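Long-range contacts in formate-dependent phosphoribosylglycinamide formyltransferase (Mycobacterium tuberculosis H37Rv, PDB 6KHR), which is an enzyme of the ATP-grasp superfamily that pairs with a second copy of itself: residues Val377-Val382 / Leu393-Glu398; Pro345-Val350 / Ala400-Arg405. One frame throughout, in Å; residues are numbered along the deposited sequence.

Contact 1 of 2, residues Val377-Val382 / Leu393-Glu398; sequences VPESDV and LATAPE
S380 and A394 form a non-hydrogen-bonded pair and D381 and L393 a hydrogen-bonded pair in the antiparallel beta hairpin of strands 380-384 and 390-395, with strand 380-384 outermost in its sheet within the chain. The backbone ladder comes first: D381 N donates to L393 O (2.8 Å), and L393 N returns the bond to D381 O. One step beyond, T395 N reaches E379 O at 3.1 Å. Two CA-H...O contacts, A394 CA to E379 O and S380 CA to L393 O, fill in between.

A type II turn from V377 to S380 leads into the first strand, and S380 OG, small enough to fold back on its own chain, donates to V377 O (2.6 Å).

Polar side chains make the remaining contacts. D381, whose side chain is poorly ordered, sends its carboxylate away from L393, to R319 and to R331 of the second subunit, which suits an acidic residue on this subunit-facing strand. E379 and T395 cross at about a right angle. Lying between the backbone N and carbonyl carbon (chi1 54°), the hydroxyl of T395 is put toward the glutamate carboxylate. R405 holds E379 OE2, while T395 OG1 donates to E379 OE1 at 2.9 Å, on its anti side and 35° out of the carboxylate plane.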
ATOM      1  N   VAL A 377      -8.525  17.500   3.696  1.00 38.62           N
ATOM      2  CA  VAL A 377      -8.641  17.639   2.229  1.00 41.96           C
ATOM      3  C   VAL A 377      -9.246  16.366   1.667  1.00 47.03           C
ATOM      4  O   VAL A 377      -8.735  15.326   1.927  1.00 33.61           O
ATOM      5  CB  VAL A 377      -7.242  17.854   1.647  1.00 47.24           C
ATOM      6  CG1 VAL A 377      -7.212  17.688   0.152  1.00 30.24           C
ATOM      7  CG2 VAL A 377      -6.657  19.172   2.065  1.00 42.10           C
ATOM      8  N   PRO A 378     -10.330  16.437   0.886  1.00 55.03           N
ATOM      9  CA  PRO A 378     -10.943  15.254   0.307  1.00 46.02           C
ATOM     10  C   PRO A 378     -10.072  14.351  -0.576  1.00 52.79           C
ATOM     11  O   PRO A 378      -9.277  14.816  -1.294  1.00 46.34           O
ATOM     12  CB  PRO A 378     -12.102  15.793  -0.517  1.00 31.10           C
ATOM     13  CG  PRO A 378     -11.858  17.254  -0.616  1.00 34.96           C
ATOM     14  CD  PRO A 378     -11.061  17.645   0.598  1.00 40.48           C
ATOM     15  N   GLU A 379     -10.244  13.041  -0.404  1.00 52.28           N
ATOM     16  CA  GLU A 379      -9.583  11.926  -1.120  1.00 33.33           C
ATOM     17  C   GLU A 379      -8.083  11.986  -0.906  1.00 35.95           C
ATOM     18  O   GLU A 379      -7.377  11.590  -1.759  1.00 38.87           O
ATOM     19  CB  GLU A 379      -9.916  11.953  -2.604  1.00 53.94           C
ATOM     20  CG  GLU A 379     -11.229  11.331  -2.997  1.00 72.53           C
ATOM     21  CD  GLU A 379     -11.503  11.265  -4.488  1.00 86.50           C
ATOM     22  OE1 GLU A 379     -10.962  10.398  -5.162  1.00 85.44           O
ATOM     23  OE2 GLU A 379     -12.283  12.067  -4.963  1.00 89.27           O
ATOM     24  N   SER A 380      -7.653  12.394   0.258  1.00 28.71           N
ATOM     25  CA  SER A 380      -6.218  12.563   0.505  1.00 37.35           C
ATOM     26  C   SER A 380      -5.627  11.427   1.330  1.00 45.91           C
ATOM     27  O   SER A 380      -6.332  10.723   1.983  1.00 45.35           O
ATOM     28  CB  SER A 380      -5.969  13.897   1.108  1.00 33.78           C
ATOM     29  OG  SER A 380      -6.577  14.036   2.362  1.00 37.58           O
ATOM     30  N   ASP A 381      -4.331  11.262   1.192  1.00 46.22           N
ATOM     31  CA  ASP A 381      -3.574  10.275   1.971  1.00 52.08           C
ATOM     32  C   ASP A 381      -2.195  10.845   2.244  1.00 45.58           C
ATOM     33  O   ASP A 381      -1.798  11.784   1.640  1.00 51.38           O
ATOM     34  CB  ASP A 381      -3.525   8.910   1.302  1.00 69.01           C
ATOM     35  CG  ASP A 381      -3.455   7.775   2.303  1.00 93.22           C
ATOM     36  OD1 ASP A 381      -3.465   8.051   3.508  1.00 99.27           O
ATOM     37  OD2 ASP A 381      -3.383   6.634   1.869  1.00 97.19           O
ATOM     38  N   VAL A 382      -1.483  10.175   3.123  1.00 34.02           N
ATOM     39  CA  VAL A 382      -0.140  10.643   3.528  1.00 42.78           C
ATOM     40  C   VAL A 382       0.716   9.438   3.914  1.00 44.78           C
ATOM     41  O   VAL A 382       0.166   8.458   4.249  1.00 57.02           O
ATOM     42  CB  VAL A 382      -0.321  11.673   4.653  1.00 46.26           C
ATOM     43  CG1 VAL A 382       0.710  11.615   5.737  1.00 43.36           C
ATOM     44  CG2 VAL A 382      -0.391  13.060   4.116  1.00 33.70           C
ATOM     45  N   LEU A 393      -0.610  12.856  -0.807  1.00 35.65           N
ATOM     46  CA  LEU A 393      -1.309  12.231  -1.921  1.00 31.18           C
ATOM     47  C   LEU A 393      -2.764  12.653  -1.958  1.00 33.08           C
ATOM     48  O   LEU A 393      -3.407  12.788  -0.917  1.00 30.91           O
ATOM     49  CB  LEU A 393      -1.236  10.705  -1.844  1.00 34.06           C
ATOM     50  CG  LEU A 393       0.162  10.095  -1.752  1.00 40.95           C
ATOM     51  CD1 LEU A 393       0.163   8.895  -0.809  1.00 26.79           C
ATOM     52  CD2 LEU A 393       0.605   9.674  -3.114  1.00 28.83           C
ATOM     53  N   ALA A 394      -3.285  12.822  -3.166  1.00 27.17           N
ATOM     54  CA  ALA A 394      -4.703  13.030  -3.378  1.00 27.42           C
ATOM     55  C   ALA A 394      -5.113  12.329  -4.663  1.00 40.60           C
ATOM     56  O   ALA A 394      -4.301  12.156  -5.579  1.00 46.33           O
ATOM     57  CB  ALA A 394      -5.041  14.506  -3.488  1.00 29.41           C
ATOM     58  N   THR A 395      -6.375  11.926  -4.726  1.00 27.34           N
ATOM     59  CA  THR A 395      -6.980  11.537  -5.987  1.00 39.68           C
ATOM     60  C   THR A 395      -8.215  12.392  -6.199  1.00 33.65           C
ATOM     61  O   THR A 395      -8.638  13.111  -5.309  1.00 33.97           O
ATOM     62  CB  THR A 395      -7.326  10.039  -6.022  1.00 41.25           C
ATOM     63  OG1 THR A 395      -8.145   9.709  -4.891  1.00 37.57           O
ATOM     64  CG2 THR A 395      -6.021   9.180  -6.045  1.00 26.70           C
ATOM     65  N   ALA A 396      -8.802  12.292  -7.382  1.00 33.98           N
ATOM     66  CA  ALA A 396      -9.905  13.137  -7.819  1.00 28.33           C
ATOM     67  C   ALA A 396     -10.409  12.628  -9.156  1.00 34.96           C
ATOM     68  O   ALA A 396      -9.710  11.850  -9.833  1.00 33.18           O
ATOM     69  CB  ALA A 396      -9.448  14.587  -7.969  1.00 31.42           C
ATOM     70  N   PRO A 397     -11.602  13.036  -9.582  1.00 28.89           N
ATOM     71  CA  PRO A 397     -12.029  12.713 -10.953  1.00 28.93           C
ATOM     72  C   PRO A 397     -11.193  13.388 -12.007  1.00 28.54           C
ATOM     73  O   PRO A 397     -11.248  12.963 -13.162  1.00 38.96           O
ATOM     74  CB  PRO A 397     -13.482  13.198 -11.012  1.00 29.79           C
ATOM     75  CG  PRO A 397     -13.930  13.262  -9.596  1.00 30.16           C
ATOM     76  CD  PRO A 397     -12.700  13.554  -8.756  1.00 30.10           C
ATOM     77  N   GLU A 398     -10.419  14.421 -11.676  1.00 38.31           N
ATOM     78  CA  GLU A 398      -9.550  15.053 -12.662  1.00 28.06           C
ATOM     79  C   GLU A 398      -8.178  15.312 -12.071  1.00 29.58           C
ATOM     80  O   GLU A 398      -8.033  15.573 -10.867  1.00 36.41           O
ATOM     81  CB  GLU A 398     -10.117  16.366 -13.184  1.00 36.46           C
ATOM     82  CG  GLU A 398     -11.232  16.205 -14.178  1.00 35.71           C
ATOM     83  CD  GLU A 398     -12.552  15.884 -13.503  1.00 60.24           C
ATOM     84  OE1 GLU A 398     -12.870  16.503 -12.450  1.00 64.81           O
ATOM     85  OE2 GLU A 398     -13.259  14.993 -14.019  1.00 68.05           O
TER

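Contact 2 of 2, residues Pro345-Val350 / Ala400-Arg405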
ATOM      1  N   PRO A 345      -7.478   9.362 -11.457  1.00 32.34           N
ATOM      2  CA  PRO A 345      -6.386  10.349 -11.512  1.00 26.61           C
ATOM      3  C   PRO A 345      -5.864  10.663 -10.113  1.00 28.77           C
ATOM      4  O   PRO A 345      -6.591  10.561  -9.116  1.00 26.59           O
ATOM      5  CB  PRO A 345      -7.037  11.577 -12.166  1.00 26.51           C
ATOM      6  CG  PRO A 345      -8.249  11.018 -12.959  1.00 26.83           C
ATOM      7  CD  PRO A 345      -8.716   9.820 -12.127  1.00 28.32           C
ATOM      8  N   GLY A 346      -4.582  11.039 -10.026  1.00 28.22           N
ATOM      9  CA  GLY A 346      -3.996  11.344  -8.737  1.00 26.05           C
ATOM     10  C   GLY A 346      -2.804  12.263  -8.872  1.00 30.82           C
ATOM     11  O   GLY A 346      -2.325  12.523  -9.971  1.00 38.27           O
ATOM     12  N   ALA A 347      -2.330  12.761  -7.733  1.00 26.14           N
ATOM     13  CA  ALA A 347      -1.092  13.530  -7.708  1.00 32.53           C
ATOM     14  C   ALA A 347      -0.365  13.266  -6.408  1.00 32.01           C
ATOM     15  O   ALA A 347      -0.951  12.823  -5.418  1.00 26.44           O
ATOM     16  CB  ALA A 347      -1.325  15.041  -7.857  1.00 28.74           C
ATOM     17  N   ALA A 348       0.924  13.557  -6.411  1.00 28.51           N
ATOM     18  CA  ALA A 348       1.716  13.347  -5.217  1.00 29.11           C
ATOM     19  C   ALA A 348       2.732  14.465  -5.079  1.00 32.91           C
ATOM     20  O   ALA A 348       3.117  15.125  -6.046  1.00 31.72           O
ATOM     21  CB  ALA A 348       2.424  11.986  -5.239  1.00 26.25           C
ATOM     22  N   ARG A 349       3.179  14.653  -3.854  1.00 38.24           N
ATOM     23  CA  ARG A 349       4.211  15.628  -3.568  1.00 41.54           C
ATOM     24  C   ARG A 349       5.165  14.974  -2.593  1.00 37.21           C
ATOM     25  O   ARG A 349       4.759  14.609  -1.484  1.00 44.35           O
ATOM     26  CB  ARG A 349       3.611  16.914  -3.000  1.00 44.78           C
ATOM     27  CG  ARG A 349       3.299  17.904  -4.092  1.00 46.45           C
ATOM     28  CD  ARG A 349       2.531  19.096  -3.614  1.00 47.11           C
ATOM     29  NE  ARG A 349       2.038  19.850  -4.759  1.00 53.65           N
ATOM     30  CZ  ARG A 349       2.572  20.986  -5.190  1.00 49.25           C
ATOM     31  NH1 ARG A 349       3.600  21.508  -4.539  1.00 41.71           N
ATOM     32  NH2 ARG A 349       2.059  21.603  -6.246  1.00 64.64           N
ATOM     33  N   VAL A 350       6.406  14.771  -3.021  1.00 37.82           N
ATOM     34  CA  VAL A 350       7.427  14.212  -2.151  1.00 51.06           C
ATOM     35  C   VAL A 350       8.176  15.371  -1.517  1.00 54.44           C
ATOM     36  O   VAL A 350       8.840  16.141  -2.216  1.00 52.71           O
ATOM     37  CB  VAL A 350       8.376  13.274  -2.910  1.00 55.98           C
ATOM     38  CG1 VAL A 350       9.438  12.727  -1.959  1.00 50.56           C
ATOM     39  CG2 VAL A 350       7.600  12.122  -3.549  1.00 48.54           C
ATOM     40  N   ALA A 400      -6.368  17.818 -12.481  1.00 36.87           N
ATOM     41  CA  ALA A 400      -6.250  19.195 -12.022  1.00 35.84           C
ATOM     42  C   ALA A 400      -6.714  19.330 -10.578  1.00 43.43           C
ATOM     43  O   ALA A 400      -6.040  19.970  -9.759  1.00 46.27           O
ATOM     44  CB  ALA A 400      -7.052  20.111 -12.943  1.00 28.67           C
ATOM     45  N   ILE A 401      -7.860  18.722 -10.240  1.00 31.12           N
ATOM     46  CA  ILE A 401      -8.284  18.714  -8.848  1.00 39.72           C
ATOM     47  C   ILE A 401      -7.299  17.911  -8.010  1.00 40.72           C
ATOM     48  O   ILE A 401      -6.941  18.306  -6.894  1.00 41.51           O
ATOM     49  CB  ILE A 401      -9.720  18.173  -8.722  1.00 46.44           C
ATOM     50  CG1 ILE A 401     -10.702  19.045  -9.493  1.00 54.99           C
ATOM     51  CG2 ILE A 401     -10.149  18.077  -7.256  1.00 30.00           C
ATOM     52  CD1 ILE A 401     -11.912  18.266  -9.946  1.00 68.00           C
ATOM     53  N   ALA A 402      -6.809  16.797  -8.552  1.00 44.89           N
ATOM     54  CA  ALA A 402      -5.911  15.964  -7.769  1.00 39.34           C
ATOM     55  C   ALA A 402      -4.610  16.700  -7.441  1.00 36.81           C
ATOM     56  O   ALA A 402      -4.077  16.557  -6.332  1.00 39.69           O
ATOM     57  CB  ALA A 402      -5.676  14.656  -8.509  1.00 27.12           C
ATOM     58  N   ARG A 403      -4.123  17.539  -8.354  1.00 27.64           N
ATOM     59  CA  ARG A 403      -2.927  18.317  -8.038  1.00 33.22           C
ATOM     60  C   ARG A 403      -3.222  19.420  -7.030  1.00 36.38           C
ATOM     61  O   ARG A 403      -2.409  19.679  -6.133  1.00 37.82           O
ATOM     62  CB  ARG A 403      -2.313  18.900  -9.309  1.00 27.64           C
ATOM     63  CG  ARG A 403      -1.722  17.844 -10.202  1.00 31.45           C
ATOM     64  CD  ARG A 403      -1.233  18.414 -11.485  1.00 36.34           C
ATOM     65  NE  ARG A 403      -0.120  19.328 -11.254  1.00 36.47           N
ATOM     66  CZ  ARG A 403       0.492  20.010 -12.216  1.00 36.58           C
ATOM     67  NH1 ARG A 403       0.102  19.887 -13.477  1.00 40.09           N
ATOM     68  NH2 ARG A 403       1.490  20.820 -11.916  1.00 32.99           N
ATOM     69  N   GLU A 404      -4.390  20.067  -7.140  1.00 32.58           N
ATOM     70  CA  GLU A 404      -4.714  21.132  -6.198  1.00 33.07           C
ATOM     71  C   GLU A 404      -4.889  20.584  -4.779  1.00 40.77           C
ATOM     72  O   GLU A 404      -4.419  21.190  -3.811  1.00 41.14           O
ATOM     73  CB  GLU A 404      -5.959  21.875  -6.660  1.00 37.82           C
ATOM     74  CG  GLU A 404      -6.125  23.254  -6.024  1.00 60.39           C
ATOM     75  CD  GLU A 404      -7.160  23.279  -4.911  1.00 97.91           C
ATOM     76  OE1 GLU A 404      -7.537  24.394  -4.476  1.00118.34           O
ATOM     77  OE2 GLU A 404      -7.603  22.192  -4.469  1.00106.59           O
ATOM     78  N   ARG A 405      -5.532  19.424  -4.644  1.00 37.19           N
ATOM     79  CA  ARG A 405      -5.678  18.801  -3.330  1.00 38.42           C
ATOM     80  C   ARG A 405      -4.333  18.404  -2.747  1.00 40.17           C
ATOM     81  O   ARG A 405      -4.111  18.545  -1.533  1.00 36.45           O
ATOM     82  CB  ARG A 405      -6.566  17.570  -3.430  1.00 34.59           C
ATOM     83  CG  ARG A 405      -7.919  17.839  -3.911  1.00 29.61           C
ATOM     84  CD  ARG A 405      -8.635  16.560  -4.282  1.00 33.95           C
ATOM     85  NE  ARG A 405     -10.065  16.815  -4.207  1.00 37.76           N
ATOM     86  CZ  ARG A 405     -11.010  15.924  -4.458  1.00 38.83           C
ATOM     87  NH1 ARG A 405     -10.678  14.692  -4.793  1.00 38.22           N
ATOM     88  NH2 ARG A 405     -12.286  16.267  -4.351  1.00 36.23           N
TER
HETATM   89  O   HOH W   1       0.358  18.726  -6.359  1.00 47.86           O
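A347 and A402 meet where helix 399-413 packs on strand 346-351, a helix layer on an antiparallel sheet (alpha+beta) in which the short segments run only 26° from parallel. Their axes approach to 6.5 Å, a close fit made possible by the two small alanine methyls that lie between the segments.

The two methyls point into the interface from opposite partners but do not meet head on. A402 CB settles over the backbone of G346, 3.7 Å from G346 CA. A347 CB rises from the strand beside it, reaching A402 O and R403 CA, while the two CB atoms stay 4.4 Å apart. Alanine is thus large enough to fill each position and small enough to keep helix and sheet together.

R403 lies alongside the two methyls and flanks A347. Its CG stands beside the backbone N and anti to the carbonyl carbon (chi1 -69°), which lays the methylene against A347 CB at 3.7 Å. From there the chain bends at chi3 (65°), and the guanidinium reaches strand 256-261, with a salt bridge to E258 and a cation-pi contact with W260. Arginine serves both needs, an aliphatic stem for packing and a charged end for the acid.

R349, further along the strand, points to the helix too, but a water spans the distance. The water lies at the edge of the guanidinium, in its plane, accepting from R349 NE at 2.6 Å and donating to R403 O at 2.9 Å.

Both contacts are largely buried and concern one sheet, in which strand 390-395 lies between strands 346-351 and 380-384. Contact 1 works within the sheet, at its outer strand and beside the second subunit; it relies on backbone hydrogen bonds and carboxylates. Contact 2 works between layers, from sheet to helix 399-413, and rests on two alanine methyls packed on backbone, an arginine stem and a water bridge, untouched by the other chain. Their centres are only 7 Å apart, and along the chain contact 1 is nested within the loop that contact 2 closes. They are joined directly: A347 N probably bonds A394 O at 3.0 Å, and R405 NH1 probably bonds T395 O at 2.6 Å.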